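Local atomic coordinates of putative uncharacterized protein (Chaetomium thermophilum, PDB entry 5T8V), a protein that probably loads cohesin onto chromatin, this chain being the C-terminal, HEAT-repeat fragment of the Scc2-type loader. Residues A[840-854]-A[877-891]. Residues are numbered along the deposited sequence; the frame is centred on the assembly and turned at random.
Sequences RDVLQVLMIFAKAEA and DLTVSRAVVVIYRRV
Met847 reaches from helix 840-852 across the surface of helix 878-891, its sulfur passing over Ala883 and its methyl reaching both Arg882 and Val886. With CG anti to the backbone N (chi1 -177°) and every later torsion extended, the chain spans the gap at full length. CE rests over one face of the Arg882 guanidinium, off-centre toward NH1, and meets Val886 CG2 at 3.9 Å; the charge of Arg882 is answered by a salt bridge to Asp924.

At the N-terminal end, Arg840 supplies the polar part of the contact. NH1 donates to Thr879 OG1 at 3.2 Å in a fairly straight bond, the hydroxyl lying close to the guanidinium plane. Asp877 approaches over a face instead: its OD1 is 3.0 Å from Arg840 NH1, but the carboxylate stands almost perpendicular (87°) to the guanidinium, and the salt bridge is one of charge alone. A valine in place of Thr879 would probably leave Arg840 NH1 without its in-plane acceptor and the guanidinium freer to turn over Asp877.

Between these two, Leu843 is a knob among Val880, Ala883, Val884 and Ile887, with CD1 3.6 Å from Val880 CG2; Ile887 is one among Leu843, Leu846, Met847 and Ala850. Farther along, Arg890 packs its CB on Ala850 O (3.6 Å), and its chain runs alongside Lys851, NE near Lys851 CD. Small residues continue the seam, Ala850 CB touching Val891 CG2 at 3.9 Å and Ala854 packing on the backbone of Arg890 and Val891.

The helices run nearly parallel, 17° apart with axes 8.7 Å from each other at closest, in the largely helical HEAT-repeat solenoid. Helices 773-786, 791-801 and 808-824 pack against other sides of 840-852, while helix 919-935 contacts 878-891 through Ser881, Val885, Val886 and Arg889, carrying the stacking onward.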
loop_
_atom_site.group_PDB
_atom_site.type_symbol
_atom_site.label_atom_id
_atom_site.label_comp_id
_atom_site.label_asym_id
_atom_site.label_seq_id
_atom_site.Cartn_x
_atom_site.Cartn_y
_atom_site.Cartn_z
ATOM N N ARG A 840 18.457 -27.047 -31.463
ATOM C CA ARG A 840 19.407 -25.999 -31.108
ATOM C C ARG A 840 19.166 -25.495 -29.687
ATOM O O ARG A 840 20.079 -25.481 -28.847
ATOM C CB ARG A 840 19.272 -24.868 -32.130
ATOM C CG ARG A 840 20.143 -23.647 -31.930
ATOM C CD ARG A 840 19.611 -22.529 -32.815
ATOM N NE ARG A 840 20.648 -21.615 -33.281
ATOM C CZ ARG A 840 20.461 -20.687 -34.214
ATOM N NH1 ARG A 840 21.463 -19.899 -34.578
ATOM N NH2 ARG A 840 19.271 -20.547 -34.788
ATOM N N ASP A 841 17.925 -25.096 -29.397
ATOM C CA ASP A 841 17.600 -24.536 -28.090
ATOM C C ASP A 841 17.809 -25.550 -26.973
ATOM O O ASP A 841 18.190 -25.174 -25.859
ATOM C CB ASP A 841 16.159 -24.030 -28.091
ATOM C CG ASP A 841 15.931 -22.926 -29.104
ATOM O OD1 ASP A 841 16.899 -22.198 -29.413
ATOM O OD2 ASP A 841 14.787 -22.784 -29.588
ATOM N N VAL A 842 17.557 -26.833 -27.240
ATOM C CA VAL A 842 17.821 -27.864 -26.240
ATOM C C VAL A 842 19.320 -27.997 -26.003
ATOM O O VAL A 842 19.779 -28.139 -24.861
ATOM C CB VAL A 842 17.200 -29.203 -26.679
ATOM C CG1 VAL A 842 17.536 -30.308 -25.683
ATOM C CG2 VAL A 842 15.690 -29.068 -26.828
ATOM N N LEU A 843 20.110 -27.958 -27.075
ATOM C CA LEU A 843 21.552 -28.075 -26.928
ATOM C C LEU A 843 22.150 -26.878 -26.206
ATOM O O LEU A 843 23.229 -27.006 -25.616
ATOM C CB LEU A 843 22.201 -28.249 -28.300
ATOM C CG LEU A 843 21.789 -29.543 -29.005
ATOM C CD1 LEU A 843 22.195 -29.499 -30.461
ATOM C CD2 LEU A 843 22.401 -30.755 -28.319
ATOM N N GLN A 844 21.482 -25.723 -26.227
ATOM C CA GLN A 844 21.995 -24.590 -25.465
ATOM C C GLN A 844 21.955 -24.853 -23.963
ATOM O O GLN A 844 22.829 -24.373 -23.232
ATOM C CB GLN A 844 21.210 -23.320 -25.804
ATOM C CG GLN A 844 21.609 -22.692 -27.131
ATOM C CD GLN A 844 23.094 -22.380 -27.201
ATOM O OE1 GLN A 844 23.837 -23.008 -27.954
ATOM N NE2 GLN A 844 23.534 -21.412 -26.404
ATOM N N VAL A 845 20.969 -25.611 -23.487
ATOM C CA VAL A 845 20.898 -25.950 -22.066
ATOM C C VAL A 845 21.724 -27.194 -21.757
ATOM O O VAL A 845 22.373 -27.270 -20.708
ATOM C CB VAL A 845 19.427 -26.114 -21.620
ATOM C CG1 VAL A 845 18.679 -27.091 -22.499
ATOM C CG2 VAL A 845 19.346 -26.557 -20.160
ATOM N N LEU A 846 21.722 -28.184 -22.653
ATOM C CA LEU A 846 22.618 -29.323 -22.472
ATOM C C LEU A 846 24.067 -28.871 -22.375
ATOM O O LEU A 846 24.861 -29.471 -21.640
ATOM C CB LEU A 846 22.451 -30.315 -23.624
ATOM C CG LEU A 846 21.264 -31.272 -23.531
ATOM C CD1 LEU A 846 21.098 -32.046 -24.829
ATOM C CD2 LEU A 846 21.449 -32.228 -22.363
ATOM N N MET A 847 24.424 -27.813 -23.103
ATOM C CA MET A 847 25.775 -27.268 -23.058
ATOM C C MET A 847 26.156 -26.866 -21.636
ATOM O O MET A 847 27.157 -27.338 -21.082
ATOM C CB MET A 847 25.848 -26.070 -24.006
ATOM C CG MET A 847 27.202 -25.415 -24.155
ATOM S SD MET A 847 27.055 -23.999 -25.263
ATOM C CE MET A 847 28.753 -23.457 -25.381
ATOM N N ILE A 848 25.355 -25.988 -21.029
ATOM C CA ILE A 848 25.655 -25.507 -19.684
ATOM C C ILE A 848 25.537 -26.628 -18.660
ATOM O O ILE A 848 26.227 -26.610 -17.633
ATOM C CB ILE A 848 24.748 -24.313 -19.333
ATOM C CG1 ILE A 848 23.269 -24.689 -19.495
ATOM C CG2 ILE A 848 25.123 -23.114 -20.200
ATOM C CD1 ILE A 848 22.304 -23.534 -19.341
ATOM N N PHE A 849 24.685 -27.623 -18.913
ATOM C CA PHE A 849 24.656 -28.794 -18.039
ATOM C C PHE A 849 25.991 -29.528 -18.069
ATOM O O PHE A 849 26.572 -29.828 -17.020
ATOM C CB PHE A 849 23.523 -29.731 -18.446
ATOM C CG PHE A 849 22.300 -29.594 -17.597
ATOM C CD1 PHE A 849 21.344 -28.639 -17.890
ATOM C CD2 PHE A 849 22.109 -30.416 -16.500
ATOM C CE1 PHE A 849 20.221 -28.508 -17.111
ATOM C CE2 PHE A 849 20.984 -30.291 -15.714
ATOM C CZ PHE A 849 20.039 -29.335 -16.019
ATOM N N ALA A 850 26.489 -29.831 -19.269
ATOM C CA ALA A 850 27.784 -30.491 -19.385
ATOM C C ALA A 850 28.882 -29.659 -18.737
ATOM O O ALA A 850 29.819 -30.206 -18.145
ATOM C CB ALA A 850 28.104 -30.757 -20.853
ATOM N N LYS A 851 28.787 -28.330 -18.838
ATOM C CA LYS A 851 29.751 -27.478 -18.149
ATOM C C LYS A 851 29.647 -27.646 -16.637
ATOM O O LYS A 851 30.666 -27.668 -15.937
ATOM C CB LYS A 851 29.533 -26.017 -18.547
ATOM C CG LYS A 851 30.097 -24.984 -17.569
ATOM C CD LYS A 851 31.603 -25.119 -17.373
ATOM C CE LYS A 851 32.092 -24.180 -16.279
ATOM N NZ LYS A 851 33.517 -24.418 -15.916
ATOM N N ALA A 852 28.426 -27.775 -16.116
ATOM C CA ALA A 852 28.243 -27.835 -14.669
ATOM C C ALA A 852 28.711 -29.172 -14.105
ATOM O O ALA A 852 29.474 -29.213 -13.132
ATOM C CB ALA A 852 26.777 -27.589 -14.318
ATOM N N GLU A 853 28.259 -30.278 -14.696
ATOM C CA GLU A 853 28.595 -31.602 -14.179
ATOM C C GLU A 853 28.481 -32.603 -15.319
ATOM O O GLU A 853 27.368 -32.949 -15.729
ATOM C CB GLU A 853 27.677 -31.977 -13.021
ATOM C CG GLU A 853 27.953 -33.344 -12.422
ATOM C CD GLU A 853 29.343 -33.453 -11.825
ATOM O OE1 GLU A 853 29.870 -32.423 -11.357
ATOM O OE2 GLU A 853 29.909 -34.568 -11.829
ATOM N N ALA A 854 29.626 -33.070 -15.818
ATOM C CA ALA A 854 29.644 -34.011 -16.930
ATOM C C ALA A 854 29.259 -35.426 -16.521
ATOM O O ALA A 854 28.917 -36.235 -17.390
ATOM C CB ALA A 854 31.030 -34.033 -17.572
ATOM N N ASP A 877 24.637 -23.322 -39.199
ATOM C CA ASP A 877 24.194 -23.104 -37.828
ATOM C C ASP A 877 25.350 -23.348 -36.868
ATOM O O ASP A 877 25.650 -24.495 -36.526
ATOM C CB ASP A 877 23.010 -24.012 -37.491
ATOM C CG ASP A 877 22.360 -23.653 -36.168
ATOM O OD1 ASP A 877 22.486 -22.485 -35.738
ATOM O OD2 ASP A 877 21.721 -24.536 -35.559
ATOM N N LEU A 878 26.011 -22.272 -36.436
ATOM C CA LEU A 878 27.195 -22.403 -35.594
ATOM C C LEU A 878 26.843 -22.678 -34.139
ATOM O O LEU A 878 27.637 -23.297 -33.423
ATOM C CB LEU A 878 28.043 -21.135 -35.686
ATOM C CG LEU A 878 28.510 -20.749 -37.091
ATOM C CD1 LEU A 878 29.236 -19.412 -37.060
ATOM C CD2 LEU A 878 29.398 -21.836 -37.692
ATOM N N THR A 879 25.675 -22.225 -33.684
ATOM C CA THR A 879 25.261 -22.473 -32.308
ATOM C C THR A 879 25.298 -23.963 -31.989
ATOM O O THR A 879 25.934 -24.390 -31.019
ATOM C CB THR A 879 23.856 -21.912 -32.085
ATOM O OG1 THR A 879 23.815 -20.541 -32.500
ATOM C CG2 THR A 879 23.458 -22.006 -30.620
ATOM N N VAL A 880 24.615 -24.771 -32.803
ATOM C CA VAL A 880 24.585 -26.215 -32.579
ATOM C C VAL A 880 25.996 -26.788 -32.588
ATOM O O VAL A 880 26.345 -27.636 -31.756
ATOM C CB VAL A 880 23.684 -26.901 -33.628
ATOM C CG1 VAL A 880 24.072 -26.494 -35.043
ATOM C CG2 VAL A 880 23.741 -28.415 -33.487
ATOM N N SER A 881 26.831 -26.339 -33.527
ATOM C CA SER A 881 28.185 -26.876 -33.638
ATOM C C SER A 881 28.985 -26.610 -32.368
ATOM O O SER A 881 29.532 -27.534 -31.753
ATOM C CB SER A 881 28.881 -26.273 -34.858
ATOM O OG SER A 881 28.187 -26.591 -36.053
ATOM N N ARG A 882 29.068 -25.341 -31.959
ATOM C CA ARG A 882 29.776 -25.013 -30.727
ATOM C C ARG A 882 29.202 -25.793 -29.551
ATOM O O ARG A 882 29.948 -26.268 -28.685
ATOM C CB ARG A 882 29.711 -23.509 -30.463
ATOM C CG ARG A 882 30.787 -23.014 -29.505
ATOM C CD ARG A 882 30.794 -21.496 -29.392
ATOM N NE ARG A 882 30.070 -21.027 -28.212
ATOM C CZ ARG A 882 30.622 -20.802 -27.021
ATOM N NH1 ARG A 882 29.871 -20.375 -26.014
ATOM N NH2 ARG A 882 31.922 -21.000 -26.829
ATOM N N ALA A 883 27.878 -25.951 -29.515
ATOM C CA ALA A 883 27.251 -26.715 -28.442
ATOM C C ALA A 883 27.800 -28.135 -28.388
ATOM O O ALA A 883 28.267 -28.592 -27.339
ATOM C CB ALA A 883 25.735 -26.729 -28.624
ATOM N N VAL A 884 27.765 -28.850 -29.516
ATOM C CA VAL A 884 28.161 -30.256 -29.495
ATOM C C VAL A 884 29.653 -30.392 -29.215
ATOM O O VAL A 884 30.072 -31.271 -28.452
ATOM C CB VAL A 884 27.757 -30.962 -30.804
ATOM C CG1 VAL A 884 26.248 -30.886 -31.000
ATOM C CG2 VAL A 884 28.485 -30.377 -32.003
ATOM N N VAL A 885 30.484 -29.533 -29.815
ATOM C CA VAL A 885 31.920 -29.658 -29.573
ATOM C C VAL A 885 32.245 -29.346 -28.118
ATOM O O VAL A 885 33.178 -29.922 -27.548
ATOM C CB VAL A 885 32.733 -28.761 -30.527
ATOM C CG1 VAL A 885 32.454 -29.135 -31.976
ATOM C CG2 VAL A 885 32.429 -27.301 -30.283
ATOM N N VAL A 886 31.491 -28.440 -27.490
ATOM C CA VAL A 886 31.712 -28.161 -26.075
ATOM C C VAL A 886 31.234 -29.329 -25.221
ATOM O O VAL A 886 31.844 -29.655 -24.195
ATOM C CB VAL A 886 31.024 -26.843 -25.678
ATOM C CG1 VAL A 886 30.958 -26.694 -24.159
ATOM C CG2 VAL A 886 31.775 -25.667 -26.282
ATOM N N ILE A 887 30.141 -29.976 -25.624
ATOM C CA ILE A 887 29.646 -31.120 -24.868
ATOM C C ILE A 887 30.641 -32.271 -24.934
ATOM O O ILE A 887 30.856 -32.977 -23.942
ATOM C CB ILE A 887 28.253 -31.534 -25.376
ATOM C CG1 ILE A 887 27.233 -30.438 -25.050
ATOM C CG2 ILE A 887 27.812 -32.856 -24.740
ATOM C CD1 ILE A 887 25.895 -30.607 -25.739
ATOM N N TYR A 888 31.262 -32.486 -26.097
ATOM C CA TYR A 888 32.331 -33.478 -26.180
ATOM C C TYR A 888 33.541 -33.047 -25.363
ATOM O O TYR A 888 34.159 -33.866 -24.673
ATOM C CB TYR A 888 32.733 -33.703 -27.640
ATOM C CG TYR A 888 31.862 -34.676 -28.412
ATOM C CD1 TYR A 888 30.654 -35.131 -27.896
ATOM C CD2 TYR A 888 32.260 -35.149 -29.656
ATOM C CE1 TYR A 888 29.867 -36.021 -28.600
ATOM C CE2 TYR A 888 31.479 -36.040 -30.367
ATOM C CZ TYR A 888 30.285 -36.473 -29.834
ATOM O OH TYR A 888 29.505 -37.359 -30.538
ATOM N N ARG A 889 33.887 -31.762 -25.428
ATOM C CA ARG A 889 35.031 -31.245 -24.687
ATOM C C ARG A 889 34.885 -31.511 -23.192
ATOM O O ARG A 889 35.832 -31.958 -22.533
ATOM C CB ARG A 889 35.173 -29.748 -24.965
ATOM C CG ARG A 889 36.237 -29.026 -24.158
ATOM C CD ARG A 889 36.264 -27.555 -24.542
ATOM N NE ARG A 889 37.247 -26.789 -23.785
ATOM C CZ ARG A 889 37.509 -25.502 -23.990
ATOM N NH1 ARG A 889 36.863 -24.832 -24.936
ATOM N NH2 ARG A 889 38.420 -24.882 -23.254
ATOM N N ARG A 890 33.699 -31.248 -22.641
ATOM C CA ARG A 890 33.494 -31.381 -21.204
ATOM C C ARG A 890 33.216 -32.825 -20.800
ATOM O O ARG A 890 33.706 -33.288 -19.764
ATOM C CB ARG A 890 32.340 -30.480 -20.759
ATOM C CG ARG A 890 32.607 -28.990 -20.920
ATOM C CD ARG A 890 33.540 -28.469 -19.837
ATOM N NE ARG A 890 33.656 -27.011 -19.871
ATOM C CZ ARG A 890 34.590 -26.336 -20.536
ATOM N NH1 ARG A 890 35.517 -26.974 -21.240
ATOM N NH2 ARG A 890 34.600 -25.009 -20.498
ATOM N N VAL A 891 32.439 -33.548 -21.602
ATOM C CA VAL A 891 32.005 -34.890 -21.223
ATOM C C VAL A 891 33.101 -35.911 -21.491
ATOM O O VAL A 891 33.513 -36.658 -20.597
ATOM C CB VAL A 891 30.711 -35.267 -21.968
ATOM C CG1 VAL A 891 30.326 -36.721 -21.685
ATOM C CG2 VAL A 891 29.575 -34.328 -21.577
#